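Long-range contacts in MarR Like Protein, TVG0766549 (Thermoplasma volcanium, PDB 3LFK), which is of unknown function but has the winged helix-turn-helix fold of MarR-like transcriptional regulators and so probably binds DNA: residues Ala6-Lys11 against Met74-Ala79; Glu29-Met34 against Gln101-Arg106; Leu43-His48 against Tyr55-Glu60. All blocks are in the same frame, centred on the assembly; numbering follows the deposited sequence.

Contact 1: residues Ala6-Lys11 against Met74-Ala79; sequences AMAESK and MDYGFA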
loop_
_atom_site.group_PDB
_atom_site.type_symbol
_atom_site.label_atom_id
_atom_site.label_comp_id
_atom_site.label_asym_id
_atom_site.label_seq_id
_atom_site.Cartn_x
_atom_site.Cartn_y
_atom_site.Cartn_z
ATOM N N ALA A 6 -7.250 19.618 4.385
ATOM C CA ALA A 6 -7.046 19.325 2.970
ATOM C C ALA A 6 -6.618 17.871 2.796
ATOM O O ALA A 6 -6.603 17.355 1.686
ATOM C CB ALA A 6 -5.978 20.236 2.393
ATOM N N MET A 7 -6.274 17.229 3.903
ATOM C CA MET A 7 -5.820 15.845 3.866
ATOM C C MET A 7 -6.944 14.872 3.621
ATOM O O MET A 7 -8.091 15.133 3.963
ATOM C CB MET A 7 -5.164 15.468 5.176
ATOM C CG MET A 7 -4.421 16.607 5.819
ATOM S SD MET A 7 -2.897 16.075 6.526
ATOM C CE MET A 7 -3.338 15.560 8.022
ATOM N N ALA A 8 -6.607 13.731 3.034
ATOM C CA ALA A 8 -7.616 12.707 2.795
ATOM C C ALA A 8 -7.892 12.070 4.150
ATOM O O ALA A 8 -7.088 12.181 5.086
ATOM C CB ALA A 8 -7.092 11.661 1.810
ATOM N N GLU A 9 -9.031 11.406 4.267
ATOM C CA GLU A 9 -9.403 10.775 5.523
ATOM C C GLU A 9 -8.585 9.521 5.828
ATOM O O GLU A 9 -8.201 8.783 4.909
ATOM C CB GLU A 9 -10.901 10.422 5.485
ATOM C CG GLU A 9 -11.430 9.835 6.781
ATOM C CD GLU A 9 -12.943 9.605 6.769
ATOM O OE1 GLU A 9 -13.440 8.841 5.904
ATOM O OE2 GLU A 9 -13.637 10.188 7.637
ATOM N N SER A 10 -8.285 9.283 7.103
ATOM C CA SER A 10 -7.559 8.084 7.492
ATOM C C SER A 10 -8.376 6.844 7.177
ATOM O O SER A 10 -9.606 6.871 7.288
ATOM C CB SER A 10 -7.290 8.086 8.993
ATOM O OG SER A 10 -6.739 6.876 9.416
ATOM N N LYS A 11 -7.712 5.769 6.760
ATOM C CA LYS A 11 -8.415 4.515 6.522
ATOM C C LYS A 11 -8.111 3.561 7.659
ATOM O O LYS A 11 -8.551 2.404 7.649
ATOM C CB LYS A 11 -7.986 3.856 5.208
ATOM C CG LYS A 11 -8.338 4.671 3.979
ATOM C CD LYS A 11 -8.105 3.828 2.717
ATOM C CE LYS A 11 -8.416 4.667 1.480
ATOM N NZ LYS A 11 -9.817 5.223 1.512
ATOM N N MET A 74 -0.043 8.430 2.835
ATOM C CA MET A 74 0.301 8.903 4.180
ATOM C C MET A 74 -0.952 9.353 4.933
ATOM O O MET A 74 -1.107 9.020 6.122
ATOM C CB MET A 74 1.328 10.026 4.080
ATOM C CG MET A 74 2.620 9.505 3.509
ATOM S SD MET A 74 3.823 10.900 3.223
ATOM C CE MET A 74 3.012 11.937 2.404
ATOM N N ASP A 75 -1.819 10.096 4.256
ATOM C CA ASP A 75 -3.057 10.566 4.867
ATOM C C ASP A 75 -3.926 9.353 5.272
ATOM O O ASP A 75 -4.594 9.385 6.286
ATOM C CB ASP A 75 -3.859 11.417 3.895
ATOM C CG ASP A 75 -3.215 12.757 3.597
ATOM O OD1 ASP A 75 -2.219 13.136 4.256
ATOM O OD2 ASP A 75 -3.721 13.425 2.672
ATOM N N TYR A 76 -3.892 8.275 4.483
ATOM C CA TYR A 76 -4.699 7.089 4.822
ATOM C C TYR A 76 -4.168 6.339 6.033
ATOM O O TYR A 76 -4.868 5.510 6.611
ATOM C CB TYR A 76 -4.706 6.060 3.668
ATOM C CG TYR A 76 -5.279 6.529 2.366
ATOM C CD1 TYR A 76 -6.239 7.512 2.295
ATOM C CD2 TYR A 76 -4.857 5.931 1.172
ATOM C CE1 TYR A 76 -6.782 7.909 1.085
ATOM C CE2 TYR A 76 -5.386 6.303 -0.044
ATOM C CZ TYR A 76 -6.346 7.290 -0.100
ATOM O OH TYR A 76 -6.882 7.663 -1.306
ATOM N N GLY A 77 -2.911 6.583 6.387
ATOM C CA GLY A 77 -2.285 5.904 7.499
ATOM C C GLY A 77 -1.472 4.681 7.082
ATOM O O GLY A 77 -1.095 3.855 7.906
ATOM N N PHE A 78 -1.156 4.596 5.790
ATOM C CA PHE A 78 -0.426 3.429 5.268
ATOM C C PHE A 78 1.072 3.597 5.081
ATOM O O PHE A 78 1.805 2.603 4.909
ATOM C CB PHE A 78 -1.013 2.977 3.919
ATOM C CG PHE A 78 -2.466 2.546 3.971
ATOM C CD1 PHE A 78 -3.075 2.158 5.172
ATOM C CD2 PHE A 78 -3.229 2.518 2.800
ATOM C CE1 PHE A 78 -4.424 1.754 5.180
ATOM C CE2 PHE A 78 -4.564 2.121 2.800
ATOM C CZ PHE A 78 -5.176 1.731 4.006
ATOM N N ALA A 79 1.542 4.838 5.128
ATOM C CA ALA A 79 2.957 5.089 4.954
ATOM C C ALA A 79 3.346 6.344 5.699
ATOM O O ALA A 79 2.501 7.179 6.067
ATOM C CB ALA A 79 3.247 5.270 3.454
HETATM O O HOH W 1 -10.050 6.827 -0.784
#

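Contact 2: residues Glu29-Met34 against Gln101-Arg106; sequences ENNYDM and QAIRVR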
loop_
_atom_site.group_PDB
_atom_site.type_symbol
_atom_site.label_atom_id
_atom_site.label_comp_id
_atom_site.label_asym_id
_atom_site.label_seq_id
_atom_site.Cartn_x
_atom_site.Cartn_y
_atom_site.Cartn_z
ATOM N N GLU A 29 -12.191 -6.127 -1.436
ATOM C CA GLU A 29 -12.735 -6.308 -2.775
ATOM C C GLU A 29 -12.665 -5.038 -3.627
ATOM O O GLU A 29 -12.603 -5.121 -4.854
ATOM C CB GLU A 29 -14.180 -6.814 -2.707
ATOM C CG GLU A 29 -14.897 -6.420 -1.441
ATOM C CD GLU A 29 -14.790 -7.502 -0.372
ATOM O OE1 GLU A 29 -15.606 -8.450 -0.419
ATOM O OE2 GLU A 29 -13.890 -7.417 0.499
ATOM N N ASN A 30 -12.664 -3.867 -3.000
ATOM C CA ASN A 30 -12.582 -2.619 -3.784
ATOM C C ASN A 30 -11.292 -1.877 -3.413
ATOM O O ASN A 30 -11.236 -0.641 -3.476
ATOM C CB ASN A 30 -13.799 -1.714 -3.518
ATOM C CG ASN A 30 -13.989 -0.660 -4.602
ATOM O OD1 ASN A 30 -13.528 -0.832 -5.743
ATOM N ND2 ASN A 30 -14.673 0.423 -4.260
ATOM N N ASN A 31 -10.265 -2.645 -3.043
ATOM C CA ASN A 31 -8.964 -2.091 -2.683
ATOM C C ASN A 31 -9.057 -1.004 -1.621
ATOM O O ASN A 31 -8.295 -0.044 -1.653
ATOM C CB ASN A 31 -8.268 -1.516 -3.932
ATOM C CG ASN A 31 -7.735 -2.603 -4.862
ATOM O OD1 ASN A 31 -7.319 -3.669 -4.411
ATOM N ND2 ASN A 31 -7.715 -2.312 -6.162
ATOM N N TYR A 32 -9.987 -1.170 -0.684
ATOM C CA TYR A 32 -10.187 -0.213 0.411
ATOM C C TYR A 32 -10.396 1.191 -0.107
ATOM O O TYR A 32 -9.939 2.147 0.497
ATOM C CB TYR A 32 -8.985 -0.256 1.375
ATOM C CG TYR A 32 -8.619 -1.656 1.836
ATOM C CD1 TYR A 32 -7.614 -2.386 1.186
ATOM C CD2 TYR A 32 -9.285 -2.263 2.906
ATOM C CE1 TYR A 32 -7.283 -3.669 1.587
ATOM C CE2 TYR A 32 -8.950 -3.567 3.326
ATOM C CZ TYR A 32 -7.945 -4.250 2.656
ATOM O OH TYR A 32 -7.549 -5.513 3.053
ATOM N N ASP A 33 -11.078 1.294 -1.239
ATOM C CA ASP A 33 -11.394 2.566 -1.880
ATOM C C ASP A 33 -10.219 3.349 -2.443
ATOM O O ASP A 33 -10.356 4.520 -2.795
ATOM C CB ASP A 33 -12.218 3.443 -0.931
ATOM C CG ASP A 33 -13.491 2.767 -0.505
ATOM O OD1 ASP A 33 -14.301 2.462 -1.403
ATOM O OD2 ASP A 33 -13.664 2.538 0.704
ATOM N N MET A 34 -9.060 2.723 -2.537
ATOM C CA MET A 34 -7.914 3.387 -3.130
ATOM C C MET A 34 -8.061 3.355 -4.638
ATOM O O MET A 34 -8.677 2.439 -5.200
ATOM C CB MET A 34 -6.614 2.663 -2.761
ATOM C CG MET A 34 -6.213 2.831 -1.277
ATOM S SD MET A 34 -4.605 2.091 -0.980
ATOM C CE MET A 34 -5.067 0.338 -0.825
ATOM N N GLN A 101 -0.167 -6.549 1.857
ATOM C CA GLN A 101 -0.099 -8.015 1.823
ATOM C C GLN A 101 -1.463 -8.637 1.471
ATOM O O GLN A 101 -1.532 -9.608 0.708
ATOM C CB GLN A 101 0.392 -8.549 3.164
ATOM C CG GLN A 101 0.906 -10.013 3.102
ATOM C CD GLN A 101 2.079 -10.207 2.139
ATOM O OE1 GLN A 101 2.566 -9.257 1.521
ATOM N NE2 GLN A 101 2.537 -11.450 2.010
ATOM N N ALA A 102 -2.553 -8.078 2.004
ATOM C CA ALA A 102 -3.888 -8.595 1.711
ATOM C C ALA A 102 -4.181 -8.502 0.224
ATOM O O ALA A 102 -4.740 -9.432 -0.380
ATOM C CB ALA A 102 -4.937 -7.829 2.506
ATOM N N ILE A 103 -3.801 -7.378 -0.380
ATOM C CA ILE A 103 -4.016 -7.171 -1.799
ATOM C C ILE A 103 -3.117 -8.115 -2.602
ATOM O O ILE A 103 -3.572 -8.705 -3.592
ATOM C CB ILE A 103 -3.723 -5.688 -2.182
ATOM C CG1 ILE A 103 -4.821 -4.793 -1.580
ATOM C CG2 ILE A 103 -3.667 -5.513 -3.719
ATOM C CD1 ILE A 103 -4.537 -3.267 -1.705
ATOM N N ARG A 104 -1.861 -8.256 -2.179
ATOM C CA ARG A 104 -0.927 -9.144 -2.891
ATOM C C ARG A 104 -1.448 -10.572 -2.884
ATOM O O ARG A 104 -1.414 -11.251 -3.906
ATOM C CB ARG A 104 0.448 -9.131 -2.230
ATOM C CG ARG A 104 1.285 -7.911 -2.524
ATOM C CD ARG A 104 2.671 -8.081 -1.911
ATOM N NE ARG A 104 3.431 -9.151 -2.564
ATOM C CZ ARG A 104 4.572 -9.658 -2.103
ATOM N NH1 ARG A 104 5.101 -9.206 -0.973
ATOM N NH2 ARG A 104 5.197 -10.612 -2.783
ATOM N N VAL A 105 -1.907 -11.025 -1.727
ATOM C CA VAL A 105 -2.435 -12.392 -1.626
ATOM C C VAL A 105 -3.685 -12.572 -2.474
ATOM O O VAL A 105 -3.818 -13.581 -3.191
ATOM C CB VAL A 105 -2.714 -12.757 -0.169
ATOM C CG1 VAL A 105 -3.492 -14.063 -0.090
ATOM C CG2 VAL A 105 -1.384 -12.868 0.577
ATOM N N ARG A 106 -4.603 -11.610 -2.432
ATOM C CA ARG A 106 -5.814 -11.722 -3.255
ATOM C C ARG A 106 -5.409 -11.818 -4.728
ATOM O O ARG A 106 -5.928 -12.653 -5.489
ATOM C CB ARG A 106 -6.714 -10.495 -3.058
ATOM C CG ARG A 106 -7.959 -10.463 -3.946
ATOM C CD ARG A 106 -8.450 -9.036 -4.067
ATOM N NE ARG A 106 -7.509 -8.234 -4.841
ATOM C CZ ARG A 106 -7.460 -6.904 -4.821
ATOM N NH1 ARG A 106 -8.293 -6.215 -4.059
ATOM N NH2 ARG A 106 -6.585 -6.265 -5.576
#

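Contact 3: residues Leu43-His48 against Tyr55-Glu60; sequences LFLKTH and YRIKNE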
loop_
_atom_site.group_PDB
_atom_site.type_symbol
_atom_site.label_atom_id
_atom_site.label_comp_id
_atom_site.label_asym_id
_atom_site.label_seq_id
_atom_site.Cartn_x
_atom_site.Cartn_y
_atom_site.Cartn_z
ATOM N N LEU A 43 2.004 -1.261 -3.456
ATOM C CA LEU A 43 2.641 -2.541 -3.759
ATOM C C LEU A 43 4.109 -2.328 -4.136
ATOM O O LEU A 43 4.953 -3.181 -3.858
ATOM C CB LEU A 43 1.890 -3.264 -4.897
ATOM C CG LEU A 43 0.453 -3.655 -4.550
ATOM C CD1 LEU A 43 -0.160 -4.455 -5.698
ATOM C CD2 LEU A 43 0.425 -4.450 -3.276
ATOM N N PHE A 44 4.416 -1.198 -4.755
ATOM C CA PHE A 44 5.807 -0.913 -5.103
ATOM C C PHE A 44 6.588 -0.809 -3.785
ATOM O O PHE A 44 7.668 -1.369 -3.635
ATOM C CB PHE A 44 5.884 0.397 -5.891
ATOM C CG PHE A 44 7.287 0.879 -6.145
ATOM C CD1 PHE A 44 7.995 0.452 -7.266
ATOM C CD2 PHE A 44 7.900 1.762 -5.260
ATOM C CE1 PHE A 44 9.298 0.904 -7.491
ATOM C CE2 PHE A 44 9.197 2.222 -5.476
ATOM C CZ PHE A 44 9.898 1.789 -6.595
ATOM N N LEU A 45 6.045 -0.094 -2.807
ATOM C CA LEU A 45 6.718 0.046 -1.534
ATOM C C LEU A 45 6.877 -1.310 -0.842
ATOM O O LEU A 45 7.927 -1.594 -0.258
ATOM C CB LEU A 45 5.935 1.022 -0.626
ATOM C CG LEU A 45 5.909 2.468 -1.159
ATOM C CD1 LEU A 45 4.893 3.303 -0.344
ATOM C CD2 LEU A 45 7.288 3.097 -1.043
ATOM N N LYS A 46 5.842 -2.143 -0.904
ATOM C CA LYS A 46 5.870 -3.453 -0.276
ATOM C C LYS A 46 6.924 -4.328 -0.944
ATOM O O LYS A 46 7.661 -5.035 -0.258
ATOM C CB LYS A 46 4.493 -4.125 -0.392
ATOM C CG LYS A 46 4.381 -5.437 0.377
ATOM C CD LYS A 46 4.492 -5.167 1.881
ATOM C CE LYS A 46 4.265 -6.430 2.727
ATOM N NZ LYS A 46 5.413 -7.387 2.647
ATOM N N THR A 47 6.998 -4.242 -2.268
ATOM C CA THR A 47 7.952 -5.041 -3.060
ATOM C C THR A 47 9.402 -4.681 -2.748
ATOM O O THR A 47 10.298 -5.523 -2.868
ATOM C CB THR A 47 7.698 -4.838 -4.566
ATOM O OG1 THR A 47 6.474 -5.479 -4.923
ATOM C CG2 THR A 47 8.849 -5.416 -5.395
ATOM N N HIS A 48 9.641 -3.433 -2.370
ATOM C CA HIS A 48 10.978 -2.979 -2.024
ATOM C C HIS A 48 11.198 -2.905 -0.513
ATOM O O HIS A 48 11.719 -1.928 0.014
ATOM C CB HIS A 48 11.250 -1.642 -2.712
ATOM C CG HIS A 48 11.228 -1.746 -4.204
ATOM N ND1 HIS A 48 12.293 -2.236 -4.928
ATOM C CD2 HIS A 48 10.223 -1.563 -5.096
ATOM C CE1 HIS A 48 11.946 -2.351 -6.196
ATOM N NE2 HIS A 48 10.696 -1.950 -6.326
ATOM N N TYR A 55 13.789 9.489 -3.609
ATOM C CA TYR A 55 14.192 9.639 -5.000
ATOM C C TYR A 55 13.915 8.378 -5.838
ATOM O O TYR A 55 13.706 8.470 -7.038
ATOM C CB TYR A 55 15.671 10.090 -5.099
ATOM C CG TYR A 55 16.687 9.011 -4.878
ATOM C CD1 TYR A 55 16.961 8.071 -5.871
ATOM C CD2 TYR A 55 17.347 8.894 -3.656
ATOM C CE1 TYR A 55 17.862 7.035 -5.646
ATOM C CE2 TYR A 55 18.245 7.866 -3.422
ATOM C CZ TYR A 55 18.497 6.940 -4.419
ATOM O OH TYR A 55 19.381 5.918 -4.178
ATOM N N ARG A 56 13.894 7.198 -5.225
ATOM C CA ARG A 56 13.594 6.004 -6.013
ATOM C C ARG A 56 12.122 6.001 -6.422
ATOM O O ARG A 56 11.765 5.542 -7.508
ATOM C CB ARG A 56 13.931 4.725 -5.238
ATOM C CG ARG A 56 15.430 4.560 -4.968
ATOM C CD ARG A 56 15.784 3.147 -4.500
ATOM N NE ARG A 56 15.350 2.142 -5.462
ATOM C CZ ARG A 56 15.317 0.835 -5.216
ATOM N NH1 ARG A 56 15.704 0.369 -4.035
ATOM N NH2 ARG A 56 14.860 -0.004 -6.133
ATOM N N ILE A 57 11.261 6.520 -5.548
ATOM C CA ILE A 57 9.842 6.580 -5.865
ATOM C C ILE A 57 9.619 7.496 -7.066
ATOM O O ILE A 57 8.828 7.191 -7.946
ATOM C CB ILE A 57 9.050 7.069 -4.640
ATOM C CG1 ILE A 57 9.062 5.965 -3.591
ATOM C CG2 ILE A 57 7.612 7.450 -5.030
ATOM C CD1 ILE A 57 8.572 6.413 -2.240
ATOM N N LYS A 58 10.353 8.600 -7.117
ATOM C CA LYS A 58 10.219 9.535 -8.223
ATOM C C LYS A 58 10.701 8.952 -9.528
ATOM O O LYS A 58 10.090 9.152 -10.577
ATOM C CB LYS A 58 11.012 10.802 -7.940
ATOM C CG LYS A 58 10.488 11.620 -6.805
ATOM C CD LYS A 58 11.218 12.943 -6.775
ATOM C CE LYS A 58 10.666 13.850 -5.708
ATOM N NZ LYS A 58 11.266 15.210 -5.805
ATOM N N ASN A 59 11.805 8.223 -9.457
ATOM C CA ASN A 59 12.412 7.651 -10.649
ATOM C C ASN A 59 11.805 6.370 -11.186
ATOM O O ASN A 59 11.704 6.184 -12.403
ATOM C CB ASN A 59 13.910 7.349 -10.404
ATOM C CG ASN A 59 14.733 8.581 -10.044
ATOM O OD1 ASN A 59 14.327 9.721 -10.276
ATOM N ND2 ASN A 59 15.919 8.345 -9.481
ATOM N N GLU A 60 11.367 5.505 -10.281
ATOM C CA GLU A 60 10.957 4.171 -10.666
ATOM C C GLU A 60 9.510 3.700 -10.765
ATOM O O GLU A 60 9.266 2.590 -11.237
ATOM C CB GLU A 60 11.703 3.211 -9.741
ATOM C CG GLU A 60 13.215 3.434 -9.691
ATOM C CD GLU A 60 13.894 2.654 -8.580
ATOM O OE1 GLU A 60 13.462 1.521 -8.282
ATOM O OE2 GLU A 60 14.880 3.168 -8.013
#

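Contact 1: residues Ala6-Lys11 against Met74-Ala79
Lys11 places CG anti to its own carbonyl carbon (chi1 -64°), runs extended through CD and CE, and bends only at chi4 (-56°). This lays the chain alongside Tyr76, pointing the same way, with CE over the middle of the ring. Lys11 CE sits 3.5 Å from the Tyr76 ring centroid, a CH-pi contact. The bend keeps Lys11 NZ over the same face, 4.4 Å from the Tyr76 centroid, in a cation-pi contact. NZ also donates to a water that reaches Tyr76 OH by a weak bond; the hydroxyl has a further partner in Glu38. Nearer the backbone, Lys11 CB packs 3.7 Å from Phe78 CZ.

Two nearly straight backbone N-H bonds tie the segments together. Lys11 N donates to Tyr76 O at 2.9 Å, using a carbonyl of the last helical turn. Ala8 N donates to Asp75 OD2 at 2.9 Å, approaching from above the carboxylate plane. The Met7 and Asp75 side chains cross at about a right angle beside this bond. Ala8 CB touches Tyr76 CE1 at 3.8 Å, while Glu9 O lies at the edge of the ring.

Gly77 ends the helix with positive phi in a Schellman motif. Through these bonds and the Lys11 packing the N-terminal segment lies on the C-terminal end of helix 66-76, probably the recognition helix of the winged helix-turn-helix fold.

Contact 2: residues Glu29-Met34 against Gln101-Arg106
Ile103, Arg106 and Asn31 carry most of this contact, and Asn31 OD1 is where the three meet. Arg106 comes end-on and grips that one oxygen with two nitrogens. Arg106 NH1 donates to Asn31 OD1 at 2.7 Å, from above the carbonyl plane. Arg106 NH2 donates to Asn31 OD1 at 2.9 Å, in the carbonyl plane and on a lone pair. The oxygen lies in the guanidinium plane, but the amide plane is turned 48° against it. Neither bond is straight, as expected when a fork closes on a single atom. Arg106 reaches across because CG stands anti to its backbone N (chi1 176°) and the chain then bends at chi3. NH1 also makes a weak bond to Leu28 O.

Ile103 sits one helical turn earlier and supplies the apolar part. Ile103 CD1 lies 3.9 Å from Asn31 OD1 and 3.7 Å from Met34 CE. Ile103 CG1 approaches the edge of the Tyr32 ring, 4.2 Å from Tyr32 CE1. Tyr32 slides past Ile103 in the opposite direction, and Tyr32 OH ends 3.5 Å from Ala102 CB.

Asn31, Tyr32 and Asp33 all have positive phi and form a short left-handed turn just before helix 36-47. The contact docks this turn on the long C-terminal helix 94-116, beside the first helix of the winged helix-turn-helix domain.

Contact 3: residues Leu43-His48 against Tyr55-Glu60
The apolar part of this contact centres on Ile57, which meets both Leu45 and Phe44. Leu45 and Ile57 cross at about a right angle, with Leu45 CD2 3.8 Å from Ile57 CD1. Phe44 swings its ring toward the other helix, CG anti to the backbone N (chi1 172°). Phe44 CE2 comes within 4.2 Å of Ile57 CG1, and Phe44 CZ within 3.9 Å of Glu60 CB. Ile52 of strand 51-53 touches Phe44, Leu45 and Ile57, closing the apolar cluster from the sheet side.

Helix 36-47 and helix 54-60 are the first two helices of the winged helix-turn-helix domain, joined by the short strand. The axes of 43-47 and 55-60 run at 121° to each other and come no closer than 11.8 Å; side chains span the gap.

The polar part lies on the outer side. Arg56 holds Glu60 side-on in a salt bridge within its own helix. Arg56 NE donates to Glu60 OE2 at 2.8 Å, and Arg56 NH2 donates to Glu60 OE1 at 3.0 Å on its syn lone pair. The pair fixes the guanidinium, and Arg56 NH2 comes obliquely to the His48 ring, 3.6 Å from His48 ND1. The two planes are 75° apart. His48 in turn lays CD2 over the centre of the Phe44 ring.

All three contacts are partly buried. Contacts 2 and 3 each pair a buried apolar side with a more open polar one; in contact 1 buried Tyr76 and Phe78 lie beside exposed Met7. Contacts 1 and 2 share a border: Met34 touches Tyr76 and Phe78, and Lys11 passes close to the backbone of Tyr32. Both set irregular chain on helical elements, whereas contact 3 packs helix against helix. Backbone N-H groups donate in contact 1, to one carbonyl and one carboxylate. A forked side-chain grip crosses contact 2. In contact 3 the salt bridge stays within one helix and packing does the joining. Leu43 and Lys46 against Arg104 link contacts 2 and 3.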